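Long-range contact in probable chemoreceptor (Methyl-accepting chemotaxis) transmembrane protein (Rhizobium meliloti, PDB 6D8V), which probably serves as a transmembrane chemotaxis receptor whose sensory domain binds quaternary ammonium compounds such as 1,1-dimethyl-prolinium: residues A128-Y140 against P148-S160. Sequence-based numbering, arbitrary orientation.
Sequences AAKSGKGAITQPY and PTTMTSIAYPVMS. With PBE (1,1-dimethyl-prolinium), chain C.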
ATOM      1  N   ALA A 128      -9.893  -2.419   7.876  1.00 94.81           N
ATOM      2  CA  ALA A 128     -10.591  -1.153   8.066  1.00 85.64           C
ATOM      3  C   ALA A 128     -11.969  -1.349   8.686  1.00 85.45           C
ATOM      4  O   ALA A 128     -12.403  -0.525   9.497  1.00104.87           O
ATOM      5  CB  ALA A 128     -10.711  -0.417   6.733  1.00 90.93           C
ATOM      6  N   ALA A 129     -12.674  -2.423   8.326  1.00 89.80           N
ATOM      7  CA  ALA A 129     -14.022  -2.623   8.851  1.00101.66           C
ATOM      8  C   ALA A 129     -14.014  -3.046  10.316  1.00105.45           C
ATOM      9  O   ALA A 129     -14.921  -2.665  11.068  1.00107.48           O
ATOM     10  CB  ALA A 129     -14.775  -3.655   8.004  1.00 97.32           C
ATOM     11  N   LYS A 130     -13.014  -3.827  10.739  1.00109.35           N
ATOM     12  CA  LYS A 130     -12.985  -4.289  12.123  1.00110.47           C
ATOM     13  C   LYS A 130     -12.509  -3.204  13.085  1.00100.32           C
ATOM     14  O   LYS A 130     -12.961  -3.165  14.236  1.00101.41           O
ATOM     15  CB  LYS A 130     -12.103  -5.536  12.241  1.00114.03           C
ATOM     16  CG  LYS A 130     -12.146  -6.246  13.609  1.00114.62           C
ATOM     17  CD  LYS A 130     -13.368  -7.162  13.787  1.00114.12           C
ATOM     18  CE  LYS A 130     -13.226  -8.026  15.051  1.00119.19           C
ATOM     19  NZ  LYS A 130     -14.310  -9.050  15.242  1.00114.11           N
ATOM     20  N   SER A 131     -11.620  -2.314  12.638  1.00 95.75           N
ATOM     21  CA  SER A 131     -11.083  -1.260  13.490  1.00100.74           C
ATOM     22  C   SER A 131     -11.852   0.048  13.384  1.00106.06           C
ATOM     23  O   SER A 131     -11.678   0.919  14.244  1.00102.41           O
ATOM     24  CB  SER A 131      -9.607  -0.996  13.159  1.00 89.04           C
ATOM     25  OG  SER A 131      -9.458  -0.322  11.920  1.00 78.96           O
ATOM     26  N   GLY A 132     -12.680   0.213  12.356  1.00 99.51           N
ATOM     27  CA  GLY A 132     -13.402   1.455  12.159  1.00 90.93           C
ATOM     28  C   GLY A 132     -12.499   2.612  11.778  1.00 93.13           C
ATOM     29  O   GLY A 132     -12.965   3.742  11.591  1.00 95.03           O
ATOM     30  N   LYS A 133     -11.202   2.344  11.661  1.00 79.46           N
ATOM     31  CA  LYS A 133     -10.221   3.359  11.328  1.00 77.89           C
ATOM     32  C   LYS A 133      -9.501   2.956  10.048  1.00 87.29           C
ATOM     33  O   LYS A 133      -9.482   1.782   9.663  1.00 92.52           O
ATOM     34  CB  LYS A 133      -9.221   3.552  12.477  1.00 79.38           C
ATOM     35  CG  LYS A 133      -9.867   3.831  13.832  1.00 96.74           C
ATOM     36  CD  LYS A 133      -8.820   4.048  14.925  1.00109.99           C
ATOM     37  CE  LYS A 133      -9.451   4.277  16.301  1.00122.24           C
ATOM     38  NZ  LYS A 133      -8.424   4.424  17.381  1.00127.39           N
ATOM     39  N   GLY A 134      -8.913   3.944   9.379  1.00 90.54           N
ATOM     40  CA  GLY A 134      -8.155   3.675   8.176  1.00 69.56           C
ATOM     41  C   GLY A 134      -7.044   2.678   8.419  1.00 81.22           C
ATOM     42  O   GLY A 134      -6.466   2.648   9.514  1.00 75.13           O
ATOM     43  N   ALA A 135      -6.731   1.869   7.403  1.00 78.72           N
ATOM     44  CA  ALA A 135      -5.758   0.799   7.545  1.00 70.35           C
ATOM     45  C   ALA A 135      -5.014   0.611   6.231  1.00 76.87           C
ATOM     46  O   ALA A 135      -5.402   1.151   5.189  1.00 65.27           O
ATOM     47  CB  ALA A 135      -6.432  -0.503   7.988  1.00 65.77           C
ATOM     48  N   ILE A 136      -3.937  -0.178   6.297  1.00 61.96           N
ATOM     49  CA  ILE A 136      -3.090  -0.482   5.149  1.00 68.99           C
ATOM     50  C   ILE A 136      -2.728  -1.969   5.172  1.00 71.99           C
ATOM     51  O   ILE A 136      -2.454  -2.541   6.230  1.00 76.11           O
ATOM     52  CB  ILE A 136      -1.830   0.412   5.143  1.00 73.89           C
ATOM     53  CG1 ILE A 136      -1.058   0.246   3.830  1.00 80.79           C
ATOM     54  CG2 ILE A 136      -0.943   0.130   6.353  1.00 52.06           C
ATOM     55  CD1 ILE A 136       0.014   1.304   3.615  1.00 65.11           C
ATOM     56  N   THR A 137      -2.726  -2.594   4.000  1.00 73.62           N
ATOM     57  CA  THR A 137      -2.647  -4.045   3.902  1.00 75.30           C
ATOM     58  C   THR A 137      -1.213  -4.530   3.717  1.00 65.34           C
ATOM     59  O   THR A 137      -0.332  -3.817   3.235  1.00 68.92           O
ATOM     60  CB  THR A 137      -3.491  -4.565   2.733  1.00 72.45           C
ATOM     61  OG1 THR A 137      -2.867  -4.205   1.491  1.00 74.90           O
ATOM     62  CG2 THR A 137      -4.894  -3.991   2.780  1.00 67.74           C
ATOM     63  N   GLN A 138      -0.992  -5.775   4.104  1.00 73.64           N
ATOM     64  CA  GLN A 138       0.216  -6.457   3.691  1.00 71.17           C
ATOM     65  C   GLN A 138       0.187  -6.617   2.177  1.00 74.46           C
ATOM     66  O   GLN A 138      -0.886  -6.698   1.569  1.00 67.12           O
ATOM     67  CB  GLN A 138       0.348  -7.824   4.368  1.00 83.63           C
ATOM     68  CG  GLN A 138       0.676  -7.768   5.857  1.00101.33           C
ATOM     69  CD  GLN A 138       2.086  -7.280   6.141  1.00100.33           C
ATOM     70  OE1 GLN A 138       2.913  -7.173   5.237  1.00103.60           O
ATOM     71  NE2 GLN A 138       2.366  -6.980   7.403  1.00 94.05           N
ATOM     72  N   PRO A 139       1.354  -6.653   1.544  1.00 70.63           N
ATOM     73  CA  PRO A 139       1.386  -6.747   0.085  1.00 55.35           C
ATOM     74  C   PRO A 139       0.663  -7.993  -0.401  1.00 71.70           C
ATOM     75  O   PRO A 139       0.864  -9.095   0.118  1.00 67.92           O
ATOM     76  CB  PRO A 139       2.886  -6.776  -0.234  1.00 66.24           C
ATOM     77  CG  PRO A 139       3.535  -7.202   1.014  1.00 66.34           C
ATOM     78  CD  PRO A 139       2.703  -6.670   2.129  1.00 74.02           C
ATOM     79  N   TYR A 140      -0.197  -7.801  -1.401  1.00 62.49           N
ATOM     80  CA  TYR A 140      -1.000  -8.891  -1.932  1.00 60.41           C
ATOM     81  C   TYR A 140      -1.153  -8.700  -3.432  1.00 78.82           C
ATOM     82  O   TYR A 140      -1.039  -7.582  -3.951  1.00 89.11           O
ATOM     83  CB  TYR A 140      -2.380  -8.968  -1.265  1.00 72.20           C
ATOM     84  CG  TYR A 140      -3.298  -7.835  -1.673  1.00 83.21           C
ATOM     85  CD1 TYR A 140      -3.191  -6.584  -1.081  1.00 83.78           C
ATOM     86  CD2 TYR A 140      -4.260  -8.012  -2.657  1.00 87.11           C
ATOM     87  CE1 TYR A 140      -4.013  -5.543  -1.452  1.00 77.88           C
ATOM     88  CE2 TYR A 140      -5.092  -6.977  -3.035  1.00 77.86           C
ATOM     89  CZ  TYR A 140      -4.965  -5.743  -2.431  1.00 75.49           C
ATOM     90  OH  TYR A 140      -5.791  -4.703  -2.805  1.00 64.58           O
ATOM     91  N   PRO A 148      -2.132  -8.895 -13.717  1.00110.46           N
ATOM     92  CA  PRO A 148      -1.792  -9.175 -12.318  1.00102.15           C
ATOM     93  C   PRO A 148      -0.681  -8.260 -11.827  1.00101.43           C
ATOM     94  O   PRO A 148       0.365  -8.116 -12.468  1.00 94.73           O
ATOM     95  CB  PRO A 148      -1.348 -10.642 -12.356  1.00 80.40           C
ATOM     96  CG  PRO A 148      -2.049 -11.220 -13.537  1.00 79.32           C
ATOM     97  CD  PRO A 148      -2.192 -10.113 -14.541  1.00 97.06           C
ATOM     98  N   THR A 149      -0.915  -7.629 -10.679  1.00 96.18           N
ATOM     99  CA  THR A 149       0.050  -6.683 -10.140  1.00 93.25           C
ATOM    100  C   THR A 149       0.017  -6.742  -8.620  1.00 76.57           C
ATOM    101  O   THR A 149      -1.054  -6.799  -8.013  1.00 64.67           O
ATOM    102  CB  THR A 149      -0.229  -5.252 -10.631  1.00 85.01           C
ATOM    103  OG1 THR A 149      -1.618  -4.956 -10.477  1.00 74.93           O
ATOM    104  CG2 THR A 149       0.153  -5.094 -12.098  1.00 89.96           C
ATOM    105  N   THR A 150       1.199  -6.711  -8.015  1.00 75.54           N
ATOM    106  CA  THR A 150       1.331  -6.766  -6.564  1.00 80.46           C
ATOM    107  C   THR A 150       1.280  -5.358  -5.973  1.00 80.85           C
ATOM    108  O   THR A 150       2.049  -4.479  -6.370  1.00 82.72           O
ATOM    109  CB  THR A 150       2.638  -7.460  -6.190  1.00 68.72           C
ATOM    110  OG1 THR A 150       3.722  -6.818  -6.874  1.00 74.98           O
ATOM    111  CG2 THR A 150       2.597  -8.910  -6.613  1.00 71.15           C
ATOM    112  N   MET A 151       0.377  -5.149  -5.022  1.00 63.74           N
ATOM    113  CA  MET A 151       0.113  -3.814  -4.508  1.00 62.92           C
ATOM    114  C   MET A 151      -0.221  -3.894  -3.024  1.00 75.97           C
ATOM    115  O   MET A 151      -0.555  -4.960  -2.494  1.00 82.47           O
ATOM    116  CB  MET A 151      -1.056  -3.158  -5.244  1.00 53.70           C
ATOM    117  CG  MET A 151      -2.341  -3.940  -5.040  1.00 55.69           C
ATOM    118  SD  MET A 151      -3.763  -3.277  -5.894  1.00 72.01           S
ATOM    119  CE  MET A 151      -3.179  -3.258  -7.588  1.00 77.73           C
ATOM    120  N   THR A 152      -0.127  -2.744  -2.362  1.00 62.28           N
ATOM    121  CA  THR A 152      -0.638  -2.537  -1.017  1.00 64.14           C
ATOM    122  C   THR A 152      -1.807  -1.563  -1.086  1.00 66.62           C
ATOM    123  O   THR A 152      -1.825  -0.664  -1.933  1.00 63.42           O
ATOM    124  CB  THR A 152       0.448  -1.975  -0.091  1.00 54.81           C
ATOM    125  OG1 THR A 152      -0.051  -1.924   1.251  1.00 72.40           O
ATOM    126  CG2 THR A 152       0.836  -0.576  -0.529  1.00 75.66           C
ATOM    127  N   SER A 153      -2.779  -1.728  -0.187  1.00 58.51           N
ATOM    128  CA  SER A 153      -4.016  -0.963  -0.261  1.00 62.19           C
ATOM    129  C   SER A 153      -4.271  -0.187   1.024  1.00 66.58           C
ATOM    130  O   SER A 153      -4.188  -0.744   2.125  1.00 70.99           O
ATOM    131  CB  SER A 153      -5.198  -1.875  -0.571  1.00 70.18           C
ATOM    132  OG  SER A 153      -5.146  -2.300  -1.910  1.00 78.86           O
ATOM    133  N   ILE A 154      -4.595   1.092   0.867  1.00 55.70           N
ATOM    134  CA  ILE A 154      -5.014   1.960   1.958  1.00 63.47           C
ATOM    135  C   ILE A 154      -6.531   2.055   1.887  1.00 69.64           C
ATOM    136  O   ILE A 154      -7.088   2.545   0.901  1.00 71.87           O
ATOM    137  CB  ILE A 154      -4.343   3.335   1.861  1.00 54.75           C
ATOM    138  CG1 ILE A 154      -2.834   3.167   2.030  1.00 62.63           C
ATOM    139  CG2 ILE A 154      -4.880   4.286   2.910  1.00 51.74           C
ATOM    140  CD1 ILE A 154      -2.054   4.443   1.857  1.00 62.70           C
ATOM    141  N   ALA A 155      -7.209   1.563   2.919  1.00 56.51           N
ATOM    142  CA  ALA A 155      -8.659   1.464   2.904  1.00 67.94           C
ATOM    143  C   ALA A 155      -9.243   2.152   4.128  1.00 81.04           C
ATOM    144  O   ALA A 155      -8.654   2.142   5.214  1.00 73.91           O
ATOM    145  CB  ALA A 155      -9.127   0.004   2.862  1.00 74.87           C
ATOM    146  N   TYR A 156     -10.412   2.756   3.931  1.00 75.79           N
ATOM    147  CA  TYR A 156     -11.140   3.491   4.949  1.00 76.53           C
ATOM    148  C   TYR A 156     -12.591   3.039   4.970  1.00 87.77           C
ATOM    149  O   TYR A 156     -13.151   2.680   3.929  1.00 89.24           O
ATOM    150  CB  TYR A 156     -11.086   5.005   4.694  1.00 69.67           C
ATOM    151  CG  TYR A 156      -9.922   5.693   5.357  1.00 74.11           C
ATOM    152  CD1 TYR A 156      -8.703   5.816   4.708  1.00 69.69           C
ATOM    153  CD2 TYR A 156     -10.039   6.219   6.641  1.00 80.32           C
ATOM    154  CE1 TYR A 156      -7.632   6.452   5.321  1.00 64.04           C
ATOM    155  CE2 TYR A 156      -8.974   6.841   7.258  1.00 83.39           C
ATOM    156  CZ  TYR A 156      -7.774   6.954   6.594  1.00 69.33           C
ATOM    157  OH  TYR A 156      -6.705   7.572   7.203  1.00 74.73           O
ATOM    158  N   PRO A 157     -13.221   3.042   6.140  1.00 98.47           N
ATOM    159  CA  PRO A 157     -14.654   2.735   6.197  1.00 96.78           C
ATOM    160  C   PRO A 157     -15.471   3.867   5.599  1.00 94.45           C
ATOM    161  O   PRO A 157     -15.185   5.047   5.820  1.00103.36           O
ATOM    162  CB  PRO A 157     -14.929   2.581   7.699  1.00 87.06           C
ATOM    163  CG  PRO A 157     -13.579   2.417   8.339  1.00 96.94           C
ATOM    164  CD  PRO A 157     -12.622   3.177   7.477  1.00 99.02           C
ATOM    165  N   VAL A 158     -16.486   3.497   4.826  1.00 87.37           N
ATOM    166  CA  VAL A 158     -17.442   4.445   4.268  1.00 95.45           C
ATOM    167  C   VAL A 158     -18.682   4.427   5.152  1.00113.88           C
ATOM    168  O   VAL A 158     -19.298   3.370   5.344  1.00115.20           O
ATOM    169  CB  VAL A 158     -17.790   4.105   2.809  1.00 90.00           C
ATOM    170  CG1 VAL A 158     -18.857   5.050   2.285  1.00102.27           C
ATOM    171  CG2 VAL A 158     -16.556   4.181   1.938  1.00 80.34           C
ATOM    172  N   MET A 159     -19.053   5.592   5.689  1.00110.72           N
ATOM    173  CA  MET A 159     -20.153   5.708   6.636  1.00103.97           C
ATOM    174  C   MET A 159     -21.311   6.489   6.028  1.00107.17           C
ATOM    175  O   MET A 159     -21.104   7.437   5.264  1.00106.86           O
ATOM    176  CB  MET A 159     -19.698   6.391   7.926  1.00 98.35           C
ATOM    177  CG  MET A 159     -18.499   5.747   8.588  1.00 98.61           C
ATOM    178  SD  MET A 159     -18.853   4.136   9.306  1.00109.87           S
ATOM    179  CE  MET A 159     -20.163   4.568  10.449  1.00103.74           C
ATOM    180  N   SER A 160     -22.535   6.090   6.380  1.00105.78           N
ATOM    181  CA  SER A 160     -23.739   6.756   5.882  1.00117.81           C
ATOM    182  C   SER A 160     -24.729   6.841   7.042  1.00127.56           C
ATOM    183  O   SER A 160     -25.445   5.880   7.332  1.00131.02           O
ATOM    184  CB  SER A 160     -24.322   6.023   4.683  1.00112.59           C
ATOM    185  OG  SER A 160     -25.392   6.758   4.126  1.00121.87           O
TER
HETATM  186  N   PBE C 402      -8.683  -4.219  -5.335  1.00102.12           N
HETATM  187  CD  PBE C 402      -8.959  -3.719  -4.159  1.00 91.91           C
HETATM  188  CA  PBE C 402      -8.314  -5.648  -4.973  1.00106.11           C
HETATM  189  CB  PBE C 402      -9.443  -6.013  -3.928  1.00111.80           C
HETATM  190  CG  PBE C 402      -9.709  -4.926  -3.344  1.00 95.38           C
HETATM  191  CE  PBE C 402      -9.878  -4.147  -6.203  1.00110.08           C
HETATM  192  CF  PBE C 402      -7.537  -3.515  -5.943  1.00 91.79           C
HETATM  193  C   PBE C 402      -8.264  -6.599  -6.060  1.00 93.14           C
HETATM  194  O   PBE C 402      -8.299  -7.833  -5.800  1.00 98.64           O
HETATM  195  OXT PBE C 402      -8.159  -6.219  -7.256  1.00 97.76           O
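Tyr140 OH donates to Ser153 OG at 2.6 Å, and Ser153 OG is also bonded to Asp171 OD1 on strand 163-173, which ties the phenol to a ligand-pocket carboxylate through one intervening hydroxyl. The backbones of Tyr140 and Met151 pair by two nearly straight bonds (N-H...O 176° each), with Met151 N to Tyr140 O at 3.0 Å. Between this ladder and the next, threonine hydroxyls join a remaining backbone bond from Thr137 N to Ser153 O: Thr152 OG1 donates to Thr137 O at 2.8 Å, while Thr137 OG1 accepts from Ser153 N at 3.0 Å. With chi1 at 71°, Thr137 OG1 lies between its own N and carbonyl carbon, within reach of that amide. Reciprocal bonds join Ala135 and Ala155, Ala135 N lying 2.9 Å from Ala155 O.

The register slips by one residue between Ile136 and Tyr140, so strands 135-136 and 140-142 form separate antiparallel ladders on strand 149-160, within the Cache-type first PDC sensor domain. Strand 163-173 pairs with strand 149-160 along its other edge.

The Tyr140 ring lies across Met151: CG sits over one face, and SD approaches obliquely, 42° off the normal, as a Met-aromatic contact. The ring's edge faces the ligand, with OH 3.5 Å from CA of 1,1-dimethyl-prolinium, while Met151 SD meets its methyl CF. A phenylalanine in place of Tyr140 would probably leave Ser153 OG without this donor and the ring freer to shift against the ligand.

On the face bearing Ile136 and Ile154, CD1 of Ile136 packs on CG1 of Ile154. Beyond the ladders, Gly134 CA makes a CH-pi contact over the Tyr156 ring, 3.5 Å from its centroid; a beta carbon would clash there. Pro157 CG wedges against Ala128 O and Gly132 O at the end of helix 123-131.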